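PDB 5IB9: aminopeptidase from Aneurinibacillus sp. AM-1, which probably removes amino acids from the N-terminus of peptides as a zinc-dependent exopeptidase of the M28 family, carrying an additional protease-associated (PA) domain. Local coordinates for residues D129-A134 and V142-N147. Sequence-based numbering, arbitrary orientation.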
loop_
_atom_site.group_PDB
_atom_site.type_symbol
_atom_site.label_atom_id
_atom_site.label_comp_id
_atom_site.label_asym_id
_atom_site.label_seq_id
_atom_site.Cartn_x
_atom_site.Cartn_y
_atom_site.Cartn_z
ATOM N N ASP A 129 -12.785 -4.609 14.929
ATOM C CA ASP A 129 -13.274 -5.981 14.901
ATOM C C ASP A 129 -14.635 -6.205 15.599
ATOM O O ASP A 129 -15.453 -6.959 15.120
ATOM C CB ASP A 129 -12.253 -6.924 15.510
ATOM C CG ASP A 129 -11.225 -7.421 14.482
ATOM O OD1 ASP A 129 -10.252 -8.054 14.959
ATOM O OD2 ASP A 129 -11.395 -7.198 13.240
ATOM N N LYS A 130 -14.838 -5.506 16.702
ATOM C CA LYS A 130 -16.135 -5.488 17.422
ATOM C C LYS A 130 -17.202 -5.058 16.472
ATOM O O LYS A 130 -18.221 -5.718 16.378
ATOM C CB LYS A 130 -16.081 -4.535 18.607
ATOM C CG LYS A 130 -15.198 -4.974 19.756
ATOM C CD LYS A 130 -14.950 -3.750 20.634
ATOM C CE LYS A 130 -13.941 -3.924 21.828
ATOM N NZ LYS A 130 -14.374 -4.993 22.798
ATOM N N VAL A 131 -16.980 -3.974 15.716
ATOM C CA VAL A 131 -17.991 -3.535 14.742
ATOM C C VAL A 131 -18.219 -4.596 13.639
ATOM O O VAL A 131 -19.373 -4.910 13.241
ATOM C CB VAL A 131 -17.655 -2.130 14.178
ATOM C CG1 VAL A 131 -18.639 -1.731 13.098
ATOM C CG2 VAL A 131 -17.668 -1.113 15.303
ATOM N N ARG A 132 -17.133 -5.114 13.056
ATOM C CA ARG A 132 -17.313 -6.107 11.991
ATOM C C ARG A 132 -17.973 -7.412 12.494
ATOM O O ARG A 132 -18.857 -7.965 11.833
ATOM C CB ARG A 132 -15.957 -6.425 11.325
ATOM C CG ARG A 132 -15.511 -5.433 10.249
ATOM C CD ARG A 132 -14.222 -5.955 9.582
ATOM N NE ARG A 132 -13.132 -5.887 10.541
ATOM C CZ ARG A 132 -12.158 -4.973 10.511
ATOM N NH1 ARG A 132 -12.096 -4.051 9.527
ATOM N NH2 ARG A 132 -11.224 -4.987 11.469
ATOM N N ASN A 133 -17.575 -7.875 13.671
ATOM C CA ASN A 133 -18.184 -9.102 14.246
ATOM C C ASN A 133 -19.710 -8.966 14.404
ATOM O O ASN A 133 -20.464 -9.875 14.026
ATOM C CB ASN A 133 -17.534 -9.483 15.576
ATOM C CG ASN A 133 -16.043 -9.862 15.439
ATOM O OD1 ASN A 133 -15.277 -9.724 16.407
ATOM N ND2 ASN A 133 -15.625 -10.254 14.229
ATOM N N ALA A 134 -20.154 -7.809 14.908
ATOM C CA ALA A 134 -21.605 -7.502 15.067
ATOM C C ALA A 134 -22.325 -7.323 13.736
ATOM O O ALA A 134 -23.449 -7.842 13.538
ATOM C CB ALA A 134 -21.783 -6.255 15.986
ATOM N N VAL A 142 -23.780 -0.146 16.244
ATOM C CA VAL A 142 -23.011 -0.662 17.388
ATOM C C VAL A 142 -22.796 0.485 18.352
ATOM O O VAL A 142 -22.507 1.617 17.966
ATOM C CB VAL A 142 -21.648 -1.250 16.962
ATOM C CG1 VAL A 142 -20.852 -1.479 18.098
ATOM C CG2 VAL A 142 -21.876 -2.528 16.131
ATOM N N ILE A 143 -23.078 0.222 19.635
ATOM C CA ILE A 143 -22.730 1.161 20.700
ATOM C C ILE A 143 -21.649 0.517 21.548
ATOM O O ILE A 143 -21.787 -0.602 22.087
ATOM C CB ILE A 143 -23.931 1.518 21.584
ATOM C CG1 ILE A 143 -24.992 2.264 20.799
ATOM C CG2 ILE A 143 -23.476 2.307 22.850
ATOM C CD1 ILE A 143 -26.399 2.195 21.488
ATOM N N ILE A 144 -20.470 1.170 21.609
ATOM C CA ILE A 144 -19.389 0.630 22.364
ATOM C C ILE A 144 -19.263 1.466 23.650
ATOM O O ILE A 144 -19.375 2.712 23.625
ATOM C CB ILE A 144 -18.041 0.620 21.546
ATOM C CG1 ILE A 144 -18.196 -0.219 20.277
ATOM C CG2 ILE A 144 -16.985 0.014 22.439
ATOM C CD1 ILE A 144 -17.029 -0.157 19.368
ATOM N N TYR A 145 -19.136 0.797 24.787
ATOM C CA TYR A 145 -19.023 1.550 26.030
ATOM C C TYR A 145 -17.654 1.398 26.708
ATOM O O TYR A 145 -16.976 0.330 26.633
ATOM C CB TYR A 145 -20.169 1.259 27.011
ATOM C CG TYR A 145 -20.270 -0.142 27.560
ATOM C CD1 TYR A 145 -19.806 -0.439 28.835
ATOM C CD2 TYR A 145 -20.965 -1.159 26.859
ATOM C CE1 TYR A 145 -19.954 -1.720 29.388
ATOM C CE2 TYR A 145 -21.115 -2.466 27.392
ATOM C CZ TYR A 145 -20.633 -2.725 28.682
ATOM O OH TYR A 145 -20.736 -3.990 29.255
ATOM N N ASN A 146 -17.263 2.486 27.363
ATOM C CA ASN A 146 -15.881 2.626 27.882
ATOM C C ASN A 146 -15.501 1.634 28.982
ATOM O O ASN A 146 -16.369 1.078 29.708
ATOM C CB ASN A 146 -15.577 4.079 28.284
ATOM C CG ASN A 146 -14.125 4.473 28.015
ATOM O OD1 ASN A 146 -13.263 3.619 27.723
ATOM N ND2 ASN A 146 -13.852 5.764 28.143
ATOM N N ASN A 147 -14.184 1.434 29.052
ATOM C CA ASN A 147 -13.467 0.495 29.893
ATOM C C ASN A 147 -12.977 1.176 31.138
ATOM O O ASN A 147 -12.407 0.523 32.011
ATOM C CB ASN A 147 -12.190 0.081 29.163
ATOM C CG ASN A 147 -12.011 -1.398 29.126
ATOM O OD1 ASN A 147 -11.195 -1.911 28.367
ATOM N ND2 ASN A 147 -12.816 -2.118 29.914
#
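Val142 faces the helix with both of its methyl groups. CG2 meets CB of Ala134 at 3.7 Å. The same CG2 lies 4.2 Å from CA of Val131, against the helix backbone itself. CG1 is anti to the backbone N of Val142 (chi1 168°) and comes within 4.3 Å of CG2 of Val131. The two branches of Val142 thus share the work: one fits against Ala134 and the main chain at Val131, the other against the Val131 side chain. Val131 CG2 in turn bridges two strand residues, since it also sits 4.2 Å from CD1 of Ile144. Ile144 reaches the helix with the end of its extended chain (chi2 173°). Its CD1 also touches the aliphatic part of Lys130, at CD, 4.3 Å away. The Lys130 chain runs on past this contact, and its NZ is hydrogen-bonded to the backbone oxygens of Gln121, Leu102 and Gly123.

The pairing lies inside the PA domain, away from the zinc and inhibitor sites. Helix 127-136 connects the parallel strands 117-121 and 141-145 in a beta-alpha-beta unit and packs on strand 141-145. The axes of segments 129-134 and 142-145 come within 9.4 Å at closest approach and run roughly antiparallel, 144° between their directions. Val131 also touches Ala166 of the next strand, 165-169. All five touching residues are buried and meet through carbon atoms, so the helix is held to the strand here by hydrophobic and van der Waals packing.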